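PDB 6KHR: formate-dependent phosphoribosylglycinamide formyltransferase from Mycobacterium tuberculosis H37Rv, which belongs to the ATP-grasp superfamily, a group of multi-lobed alpha/beta proteins named for the way their lobes close around a nucleotide. Local coordinates for residues L144-G156 with P212-F224; A162-V174 with G181-P188. All blocks are in the same frame, centred on the assembly; numbering follows the deposited sequence.

Contact 1 of 2, residues L144-G156 with P212-F224; sequences LPTAPFWFVGSLG and PRVCAESVVEIEF
Cys215 sets its sulfur against CE1 of Phe151, at a slant to the ring. SG lies 4.4 Å from the centroid of the Phe151 ring and 62° off its normal, an oblique sulfur-aromatic contact. The thiol gets there because SG stands opposite the backbone N (chi1 179°), while Phe151 swings its own ring back beside its N. Further along the same face, Phe149 CB meets Glu217 CG at 3.8 Å. The Phe149 ring itself leads away from the partner strand and sets its CD2 over one face of Phe151. Helix 131-141 covers this side through Arg135, Ala139 and Glu132.

The backbones under these groups form an antiparallel pair, 149-152 against 214-217, at the edge of a three-stranded sheet in the ATP-grasp domain. Phe149-Glu217 and Phe151-Cys215 are its non-hydrogen-bonded pairs; Trp150-Ala216 and Val152-Val214 are the hydrogen-bonded ones. Val152 N gives a nearly straight bond to Val214 O at 2.8 Å, and Val214 N answers to Val152 O at 2.7 Å. Past the strand end, Ser218 N reaches Pro148 O at 2.8 Å and carries the pairing one step on. Beyond it, Ala147 CB rests against Val220 CG2.

The other face holds Trp150, Ala216, Val152 and Val214; helix 155-165 packs on Trp150 and Val152. With CG beside its own N (chi1 -61°), Trp150 brings its six-membered ring over toward Ser218, whose OG lies at the ring edge, near the ring plane and 3.5 Å from Trp150 CZ3. Val152 CG2 meets Val214 CG1 at 3.9 Å, the two branched side chains crossing at a slant.

Contact 2 of 2, residues A162-V174 with G181-P188; sequences AVHAGFPLLVSPV and GSSVVAGP
Val185 O is met by two groups of 162-174: Leu169 N donates a hydrogen bond to it, and the oxygen also lies at the edge of the Phe167 ring, near the ring plane, 3.2 Å from Phe167 CD1. The N-H of Leu169 arrives from well above the carbonyl plane; the modelled Leu169 N to Val185 O distance, 2.5 Å, is doubtfully short.

Phe167 covers the far end of the contact. Its CG is folded beside its own N (chi1 -74°), which lays one ring face over the Gly187 backbone. Gly187 CA makes a CH-pi contact 3.7 Å from the Phe167 ring centroid and 18° off the normal. Pro188 adds an off-centre one with CD, while its CG touches Phe167 CE2 at 3.6 Å. Phe167 CE1, on the other side of CZ from CE2, meets Val185 CG2 at 3.6 Å. Next along, after a cis peptide bond, Pro168 CB rests on Ala186 CB.

Toward Gly181 the two chains still run roughly antiparallel, without forming a regular ladder. Leu170 and Val184 lie side by side, Leu170 CD2 to Val184 CG1 4.1 Å, and Val171 CG1 packs on Ser183 CB at 3.7 Å.

The contact lies at the surface, where the chain leaving helix 155-165 meets the loop that follows strand 172-173. Leu169 and Val171 turn back onto Val161 and Leu158 of that helix, and Leu170 and Val171 touch Glu217 and Val214 of strand 214-217.

In the fold
The centres of the two contacts lie about 8 Å apart, on the same side of the chain's centre, both within the ATP-grasp domain. Contact 2 is nested in the loop that contact 1 closes: strand 149-152 comes first, then helix 155-165 and strand 172-173, then 181-188, and strand 214-217 last. That last strand lies in the middle of the small antiparallel sheet, between 149-152 and 172-173, and a probable hydrogen bond from Cys215 N to Ser172 O (2.9 Å) ties the contacts together. Helix 155-165 serves both. Both lie in a peripheral part of the chain, consistent with the small lobe of ATP-grasp proteins, and the chain leaves it for the large antiparallel sheet at strand 224-235.

Contact 1 of 2, residues L144-G156 with P212-F224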
loop_
_atom_site.group_PDB
_atom_site.type_symbol
_atom_site.label_atom_id
_atom_site.label_comp_id
_atom_site.label_asym_id
_atom_site.label_seq_id
_atom_site.Cartn_x
_atom_site.Cartn_y
_atom_site.Cartn_z
ATOM N N LEU A 144 6.698 -16.662 30.715
ATOM C CA LEU A 144 5.632 -16.701 29.727
ATOM C C LEU A 144 5.054 -18.111 29.628
ATOM O O LEU A 144 5.796 -19.100 29.720
ATOM C CB LEU A 144 6.149 -16.231 28.360
ATOM C CG LEU A 144 6.168 -14.743 27.969
ATOM C CD1 LEU A 144 6.104 -13.806 29.168
ATOM C CD2 LEU A 144 7.396 -14.436 27.111
ATOM N N PRO A 145 3.738 -18.232 29.431
ATOM C CA PRO A 145 3.112 -19.557 29.359
ATOM C C PRO A 145 3.248 -20.138 27.958
ATOM O O PRO A 145 2.951 -19.476 26.962
ATOM C CB PRO A 145 1.642 -19.268 29.691
ATOM C CG PRO A 145 1.416 -17.882 29.113
ATOM C CD PRO A 145 2.753 -17.148 29.223
ATOM N N THR A 146 3.770 -21.331 27.908
ATOM C CA THR A 146 3.902 -22.057 26.640
ATOM C C THR A 146 3.341 -23.454 26.823
ATOM O O THR A 146 2.883 -23.786 27.890
ATOM C CB THR A 146 5.365 -22.240 26.262
ATOM O OG1 THR A 146 6.051 -22.636 27.433
ATOM C CG2 THR A 146 6.024 -20.964 25.828
ATOM N N ALA A 147 3.342 -24.218 25.750
ATOM C CA ALA A 147 2.955 -25.631 25.828
ATOM C C ALA A 147 4.144 -26.351 26.440
ATOM O O ALA A 147 5.254 -25.957 26.183
ATOM C CB ALA A 147 2.689 -26.149 24.451
ATOM N N PRO A 148 3.945 -27.349 27.304
ATOM C CA PRO A 148 5.054 -28.064 27.900
ATOM C C PRO A 148 6.035 -28.597 26.855
ATOM O O PRO A 148 5.625 -29.228 25.962
ATOM C CB PRO A 148 4.317 -29.194 28.594
ATOM C CG PRO A 148 3.046 -28.556 28.988
ATOM C CD PRO A 148 2.661 -27.779 27.768
ATOM N N PHE A 149 7.316 -28.316 27.034
ATOM C CA PHE A 149 8.292 -28.746 26.019
ATOM C C PHE A 149 9.586 -29.194 26.674
ATOM O O PHE A 149 9.905 -28.752 27.740
ATOM C CB PHE A 149 8.584 -27.586 25.085
ATOM C CG PHE A 149 9.342 -26.483 25.754
ATOM C CD1 PHE A 149 8.680 -25.455 26.387
ATOM C CD2 PHE A 149 10.720 -26.476 25.760
ATOM C CE1 PHE A 149 9.378 -24.438 27.007
ATOM C CE2 PHE A 149 11.419 -25.460 26.387
ATOM C CZ PHE A 149 10.745 -24.445 27.009
ATOM N N TRP A 150 10.263 -30.134 26.039
ATOM C CA TRP A 150 11.539 -30.667 26.561
ATOM C C TRP A 150 12.534 -30.797 25.422
ATOM O O TRP A 150 12.134 -31.143 24.343
ATOM C CB TRP A 150 11.326 -32.038 27.196
ATOM C CG TRP A 150 10.384 -32.026 28.345
ATOM C CD1 TRP A 150 10.698 -31.891 29.655
ATOM C CD2 TRP A 150 8.958 -32.094 28.282
ATOM N NE1 TRP A 150 9.565 -31.890 30.409
ATOM C CE2 TRP A 150 8.485 -31.992 29.591
ATOM C CE3 TRP A 150 8.040 -32.182 27.245
ATOM C CZ2 TRP A 150 7.137 -32.017 29.894
ATOM C CZ3 TRP A 150 6.706 -32.213 27.537
ATOM C CH2 TRP A 150 6.264 -32.135 28.846
ATOM N N PHE A 151 13.780 -30.459 25.689
ATOM C CA PHE A 151 14.862 -30.683 24.743
ATOM C C PHE A 151 15.616 -31.916 25.208
ATOM O O PHE A 151 16.091 -31.955 26.345
ATOM C CB PHE A 151 15.785 -29.465 24.659
ATOM C CG PHE A 151 15.092 -28.207 24.173
ATOM C CD1 PHE A 151 14.389 -28.203 22.977
ATOM C CD2 PHE A 151 15.131 -27.038 24.924
ATOM C CE1 PHE A 151 13.748 -27.050 22.528
ATOM C CE2 PHE A 151 14.485 -25.884 24.480
ATOM C CZ PHE A 151 13.794 -25.896 23.277
ATOM N N VAL A 152 15.690 -32.932 24.353
ATOM C CA VAL A 152 16.374 -34.175 24.671
ATOM C C VAL A 152 17.548 -34.330 23.716
ATOM O O VAL A 152 17.685 -33.589 22.745
ATOM C CB VAL A 152 15.435 -35.400 24.592
ATOM C CG1 VAL A 152 14.251 -35.213 25.529
ATOM C CG2 VAL A 152 14.984 -35.642 23.158
ATOM N N GLY A 153 18.400 -35.309 24.009
ATOM C CA GLY A 153 19.576 -35.577 23.198
ATOM C C GLY A 153 19.945 -37.048 23.198
ATOM O O GLY A 153 20.997 -37.443 22.681
ATOM N N SER A 154 19.082 -37.863 23.799
ATOM C CA SER A 154 19.211 -39.310 23.812
ATOM C C SER A 154 17.892 -39.911 23.381
ATOM O O SER A 154 16.886 -39.215 23.221
ATOM C CB SER A 154 19.573 -39.846 25.204
ATOM N N LEU A 155 17.897 -41.228 23.199
ATOM C CA LEU A 155 16.627 -41.941 23.201
ATOM C C LEU A 155 16.070 -42.027 24.615
ATOM O O LEU A 155 14.877 -41.795 24.837
ATOM C CB LEU A 155 16.807 -43.330 22.594
ATOM C CG LEU A 155 15.516 -44.127 22.425
ATOM C CD1 LEU A 155 14.561 -43.388 21.516
ATOM C CD2 LEU A 155 15.812 -45.513 21.888
ATOM N N GLY A 156 16.934 -42.306 25.590
ATOM C CA GLY A 156 16.487 -42.408 26.968
ATOM C C GLY A 156 15.815 -41.145 27.473
ATOM O O GLY A 156 14.828 -41.210 28.207
ATOM N N PRO A 212 22.673 -34.413 18.092
ATOM C CA PRO A 212 22.174 -33.088 18.496
ATOM C C PRO A 212 20.871 -33.185 19.275
ATOM O O PRO A 212 20.308 -34.260 19.489
ATOM C CB PRO A 212 21.974 -32.358 17.169
ATOM C CG PRO A 212 22.932 -33.009 16.242
ATOM C CD PRO A 212 22.976 -34.463 16.652
ATOM N N ARG A 213 20.383 -32.018 19.690
ATOM C CA ARG A 213 19.184 -31.937 20.507
ATOM C C ARG A 213 17.932 -32.195 19.675
ATOM O O ARG A 213 17.905 -31.977 18.461
ATOM C CB ARG A 213 19.075 -30.568 21.181
ATOM C CG ARG A 213 20.222 -30.213 22.105
ATOM C CD ARG A 213 19.700 -29.478 23.335
ATOM N NE ARG A 213 20.787 -28.899 24.116
ATOM C CZ ARG A 213 20.733 -28.633 25.422
ATOM N NH1 ARG A 213 19.633 -28.902 26.122
ATOM N NH2 ARG A 213 21.787 -28.104 26.033
ATOM N N VAL A 214 16.886 -32.673 20.346
ATOM C CA VAL A 214 15.585 -32.910 19.732
ATOM C C VAL A 214 14.510 -32.400 20.680
ATOM O O VAL A 214 14.519 -32.725 21.870
ATOM C CB VAL A 214 15.361 -34.397 19.417
ATOM C CG1 VAL A 214 13.881 -34.731 19.478
ATOM C CG2 VAL A 214 15.929 -34.726 18.055
ATOM N N CYS A 215 13.577 -31.618 20.153
ATOM C CA CYS A 215 12.598 -30.926 20.979
ATOM C C CYS A 215 11.299 -31.716 21.078
ATOM O O CYS A 215 10.718 -32.105 20.059
ATOM C CB CYS A 215 12.318 -29.543 20.406
ATOM S SG CYS A 215 11.111 -28.684 21.371
ATOM N N ALA A 216 10.827 -31.918 22.303
ATOM C CA ALA A 216 9.588 -32.637 22.555
ATOM C C ALA A 216 8.556 -31.681 23.139
ATOM O O ALA A 216 8.848 -30.967 24.102
ATOM C CB ALA A 216 9.813 -33.810 23.506
ATOM N N GLU A 217 7.353 -31.679 22.561
ATOM C CA GLU A 217 6.273 -30.791 22.974
ATOM C C GLU A 217 5.036 -31.602 23.323
ATOM O O GLU A 217 4.650 -32.508 22.579
ATOM C CB GLU A 217 5.924 -29.779 21.879
ATOM C CG GLU A 217 6.859 -28.585 21.808
ATOM C CD GLU A 217 6.281 -27.447 20.990
ATOM O OE1 GLU A 217 6.828 -27.138 19.908
ATOM O OE2 GLU A 217 5.268 -26.864 21.430
ATOM N N SER A 218 4.427 -31.283 24.459
ATOM C CA SER A 218 3.100 -31.790 24.763
ATOM C C SER A 218 2.074 -31.031 23.937
ATOM O O SER A 218 2.209 -29.825 23.711
ATOM C CB SER A 218 2.790 -31.650 26.250
ATOM O OG SER A 218 3.295 -32.761 26.963
ATOM N N VAL A 219 1.054 -31.749 23.478
ATOM C CA VAL A 219 0.063 -31.188 22.574
ATOM C C VAL A 219 -1.139 -30.705 23.367
ATOM O O VAL A 219 -1.672 -31.425 24.222
ATOM C CB VAL A 219 -0.357 -32.212 21.523
ATOM C CG1 VAL A 219 -1.248 -31.546 20.492
ATOM C CG2 VAL A 219 0.858 -32.759 20.885
ATOM N N VAL A 220 -1.565 -29.482 23.074
ATOM C CA VAL A 220 -2.639 -28.816 23.793
ATOM C C VAL A 220 -3.755 -28.492 22.814
ATOM O O VAL A 220 -3.528 -28.301 21.618
ATOM C CB VAL A 220 -2.154 -27.529 24.496
ATOM C CG1 VAL A 220 -2.999 -27.261 25.729
ATOM C CG2 VAL A 220 -0.676 -27.625 24.848
ATOM N N GLU A 221 -4.970 -28.430 23.333
ATOM C CA GLU A 221 -6.103 -28.085 22.490
ATOM C C GLU A 221 -6.036 -26.608 22.124
ATOM O O GLU A 221 -5.697 -25.760 22.956
ATOM C CB GLU A 221 -7.408 -28.408 23.207
ATOM C CG GLU A 221 -8.617 -28.368 22.311
ATOM C CD GLU A 221 -9.908 -28.511 23.093
ATOM O OE1 GLU A 221 -9.924 -28.108 24.279
ATOM O OE2 GLU A 221 -10.897 -29.031 22.524
ATOM N N ILE A 222 -6.334 -26.302 20.865
ATOM C CA ILE A 222 -6.210 -24.949 20.343
ATOM C C ILE A 222 -7.463 -24.596 19.557
ATOM O O ILE A 222 -7.947 -25.393 18.749
ATOM C CB ILE A 222 -4.954 -24.787 19.466
ATOM C CG1 ILE A 222 -3.712 -25.101 20.286
ATOM C CG2 ILE A 222 -4.842 -23.362 18.928
ATOM C CD1 ILE A 222 -2.489 -25.275 19.457
ATOM N N GLU A 223 -8.002 -23.414 19.827
ATOM C CA GLU A 223 -9.090 -22.826 19.048
ATOM C C GLU A 223 -8.486 -22.054 17.875
ATOM O O GLU A 223 -8.640 -22.442 16.714
ATOM C CB GLU A 223 -9.908 -21.906 19.952
ATOM C CG GLU A 223 -11.404 -21.987 19.918
ATOM C CD GLU A 223 -12.006 -21.089 20.994
ATOM O OE1 GLU A 223 -12.731 -20.127 20.667
ATOM O OE2 GLU A 223 -11.731 -21.331 22.182
ATOM N N PHE A 224 -7.780 -20.964 18.174
ATOM C CA PHE A 224 -7.209 -20.073 17.170
ATOM C C PHE A 224 -5.696 -19.984 17.276
ATOM O O PHE A 224 -5.142 -19.889 18.373
ATOM C CB PHE A 224 -7.715 -18.628 17.299
ATOM C CG PHE A 224 -9.119 -18.506 17.758
ATOM C CD1 PHE A 224 -10.157 -19.019 17.003
ATOM C CD2 PHE A 224 -9.412 -17.826 18.926
ATOM C CE1 PHE A 224 -11.461 -18.878 17.416
ATOM C CE2 PHE A 224 -10.720 -17.691 19.351
ATOM C CZ PHE A 224 -11.744 -18.217 18.593
#

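Contact 2 of 2, residues A162-V174 with G181-P188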
loop_
_atom_site.group_PDB
_atom_site.type_symbol
_atom_site.label_atom_id
_atom_site.label_comp_id
_atom_site.label_asym_id
_atom_site.label_seq_id
_atom_site.Cartn_x
_atom_site.Cartn_y
_atom_site.Cartn_z
ATOM N N ALA A 162 8.050 -39.202 27.582
ATOM C CA ALA A 162 6.814 -39.901 27.252
ATOM C C ALA A 162 6.157 -40.470 28.504
ATOM O O ALA A 162 4.942 -40.322 28.696
ATOM C CB ALA A 162 7.098 -40.998 26.236
ATOM N N VAL A 163 6.946 -41.109 29.377
ATOM C CA VAL A 163 6.405 -41.645 30.626
ATOM C C VAL A 163 5.847 -40.528 31.489
ATOM O O VAL A 163 4.788 -40.667 32.109
ATOM C CB VAL A 163 7.483 -42.445 31.385
ATOM C CG1 VAL A 163 6.980 -42.834 32.788
ATOM C CG2 VAL A 163 7.904 -43.667 30.586
ATOM N N HIS A 164 6.563 -39.419 31.547
ATOM C CA HIS A 164 6.123 -38.283 32.387
ATOM C C HIS A 164 4.943 -37.558 31.751
ATOM O O HIS A 164 3.900 -37.574 32.332
ATOM C CB HIS A 164 7.283 -37.330 32.579
ATOM C CG HIS A 164 6.903 -36.089 33.290
ATOM N ND1 HIS A 164 6.469 -36.090 34.574
ATOM C CD2 HIS A 164 6.905 -34.811 32.903
ATOM C CE1 HIS A 164 6.217 -34.874 34.953
ATOM N NE2 HIS A 164 6.479 -34.083 33.954
ATOM N N ALA A 165 5.132 -37.066 30.539
ATOM C CA ALA A 165 4.193 -36.212 29.780
ATOM C C ALA A 165 2.950 -36.930 29.286
ATOM O O ALA A 165 1.906 -36.329 29.342
ATOM C CB ALA A 165 4.909 -35.628 28.615
ATOM N N GLY A 166 3.066 -38.133 28.757
ATOM C CA GLY A 166 1.849 -38.798 28.272
ATOM C C GLY A 166 1.674 -38.585 26.791
ATOM O O GLY A 166 2.606 -38.144 26.182
ATOM N N PHE A 167 0.520 -38.870 26.221
ATOM C CA PHE A 167 0.468 -38.712 24.753
ATOM C C PHE A 167 -0.690 -37.807 24.360
ATOM O O PHE A 167 -1.593 -37.683 25.151
ATOM C CB PHE A 167 0.391 -40.102 24.127
ATOM C CG PHE A 167 1.692 -40.846 24.186
ATOM C CD1 PHE A 167 2.682 -40.600 23.263
ATOM C CD2 PHE A 167 1.929 -41.782 25.171
ATOM C CE1 PHE A 167 3.881 -41.278 23.325
ATOM C CE2 PHE A 167 3.125 -42.461 25.224
ATOM C CZ PHE A 167 4.097 -42.210 24.301
ATOM N N PRO A 168 -0.708 -37.210 23.151
ATOM C CA PRO A 168 0.382 -37.325 22.199
ATOM C C PRO A 168 1.504 -36.332 22.469
ATOM O O PRO A 168 1.284 -35.428 23.206
ATOM C CB PRO A 168 -0.233 -36.838 20.897
ATOM C CG PRO A 168 -1.226 -35.839 21.361
ATOM C CD PRO A 168 -1.816 -36.452 22.609
ATOM N N LEU A 169 2.654 -36.575 21.841
ATOM C CA LEU A 169 3.852 -35.708 21.917
ATOM C C LEU A 169 4.165 -35.207 20.514
ATOM O O LEU A 169 3.642 -35.739 19.551
ATOM C CB LEU A 169 5.024 -36.506 22.459
ATOM C CG LEU A 169 5.213 -36.403 23.959
ATOM C CD1 LEU A 169 6.447 -37.158 24.397
ATOM C CD2 LEU A 169 5.319 -34.959 24.365
ATOM N N LEU A 170 5.017 -34.211 20.424
ATOM C CA LEU A 170 5.295 -33.591 19.120
ATOM C C LEU A 170 6.793 -33.631 18.919
ATOM O O LEU A 170 7.410 -32.596 19.006
ATOM C CB LEU A 170 4.835 -32.142 19.236
ATOM C CG LEU A 170 3.889 -31.672 18.151
ATOM C CD1 LEU A 170 4.529 -31.853 16.787
ATOM C CD2 LEU A 170 2.580 -32.426 18.250
ATOM N N VAL A 171 7.343 -34.802 18.660
ATOM C CA VAL A 171 8.816 -34.866 18.523
ATOM C C VAL A 171 9.216 -34.163 17.237
ATOM O O VAL A 171 8.735 -34.514 16.201
ATOM C CB VAL A 171 9.360 -36.292 18.592
ATOM C CG1 VAL A 171 9.051 -37.036 17.319
ATOM C CG2 VAL A 171 10.853 -36.248 18.819
ATOM N N SER A 172 10.116 -33.213 17.370
ATOM C CA SER A 172 10.588 -32.374 16.297
ATOM C C SER A 172 12.099 -32.266 16.400
ATOM O O SER A 172 12.647 -32.230 17.513
ATOM C CB SER A 172 9.959 -30.975 16.372
ATOM O OG SER A 172 10.687 -30.053 15.589
ATOM N N PRO A 173 12.799 -32.246 15.272
ATOM C CA PRO A 173 14.232 -31.936 15.310
ATOM C C PRO A 173 14.434 -30.511 15.803
ATOM O O PRO A 173 13.687 -29.605 15.440
ATOM C CB PRO A 173 14.676 -32.113 13.851
ATOM C CG PRO A 173 13.398 -32.000 13.040
ATOM C CD PRO A 173 12.306 -32.526 13.912
ATOM N N VAL A 174 15.443 -30.323 16.652
ATOM C CA VAL A 174 15.626 -29.050 17.358
ATOM C C VAL A 174 15.737 -27.857 16.416
ATOM O O VAL A 174 16.086 -28.003 15.244
ATOM C CB VAL A 174 16.861 -29.091 18.263
ATOM C CG1 VAL A 174 18.132 -28.996 17.429
ATOM C CG2 VAL A 174 16.802 -27.970 19.287
ATOM N N GLY A 181 11.609 -33.913 9.605
ATOM C CA GLY A 181 10.310 -33.280 9.750
ATOM C C GLY A 181 9.740 -33.513 11.145
ATOM O O GLY A 181 10.248 -34.335 11.905
ATOM N N SER A 182 8.664 -32.784 11.458
ATOM C CA SER A 182 8.083 -32.780 12.787
ATOM C C SER A 182 7.082 -33.921 12.926
ATOM O O SER A 182 5.904 -33.760 12.608
ATOM C CB SER A 182 7.456 -31.444 13.080
ATOM O OG SER A 182 8.384 -30.391 12.839
ATOM N N SER A 183 7.575 -35.065 13.417
ATOM C CA SER A 183 6.763 -36.240 13.689
ATOM C C SER A 183 5.868 -36.002 14.903
ATOM O O SER A 183 6.191 -35.191 15.771
ATOM C CB SER A 183 7.632 -37.466 13.880
ATOM O OG SER A 183 8.311 -37.792 12.675
ATOM N N VAL A 184 4.742 -36.732 14.944
ATOM C CA VAL A 184 3.762 -36.641 16.014
ATOM C C VAL A 184 3.816 -37.928 16.826
ATOM O O VAL A 184 3.164 -38.907 16.474
ATOM C CB VAL A 184 2.343 -36.390 15.468
ATOM C CG1 VAL A 184 2.137 -34.952 15.000
ATOM C CG2 VAL A 184 1.964 -37.371 14.369
ATOM N N VAL A 185 4.596 -37.925 17.914
ATOM C CA VAL A 185 4.639 -39.091 18.781
ATOM C C VAL A 185 3.345 -39.141 19.591
ATOM O O VAL A 185 3.308 -38.780 20.767
ATOM C CB VAL A 185 5.919 -39.170 19.641
ATOM C CG1 VAL A 185 6.185 -37.899 20.436
ATOM C CG2 VAL A 185 5.939 -40.390 20.547
ATOM N N ALA A 186 2.387 -39.855 18.980
ATOM C CA ALA A 186 1.006 -40.130 19.461
ATOM C C ALA A 186 0.876 -41.492 20.166
ATOM O O ALA A 186 -0.246 -41.920 20.433
ATOM C CB ALA A 186 0.042 -40.050 18.310
ATOM N N GLY A 187 1.976 -42.153 20.494
ATOM C CA GLY A 187 1.849 -43.431 21.215
ATOM C C GLY A 187 3.212 -43.994 21.526
ATOM O O GLY A 187 4.156 -43.573 20.892
ATOM N N PRO A 188 3.366 -44.999 22.406
ATOM C CA PRO A 188 4.690 -45.548 22.734
ATOM C C PRO A 188 5.427 -46.388 21.675
ATOM O O PRO A 188 6.480 -46.883 21.982
ATOM C CB PRO A 188 4.427 -46.390 23.989
ATOM C CG PRO A 188 3.061 -45.969 24.448
ATOM C CD PRO A 188 2.314 -45.620 23.182
#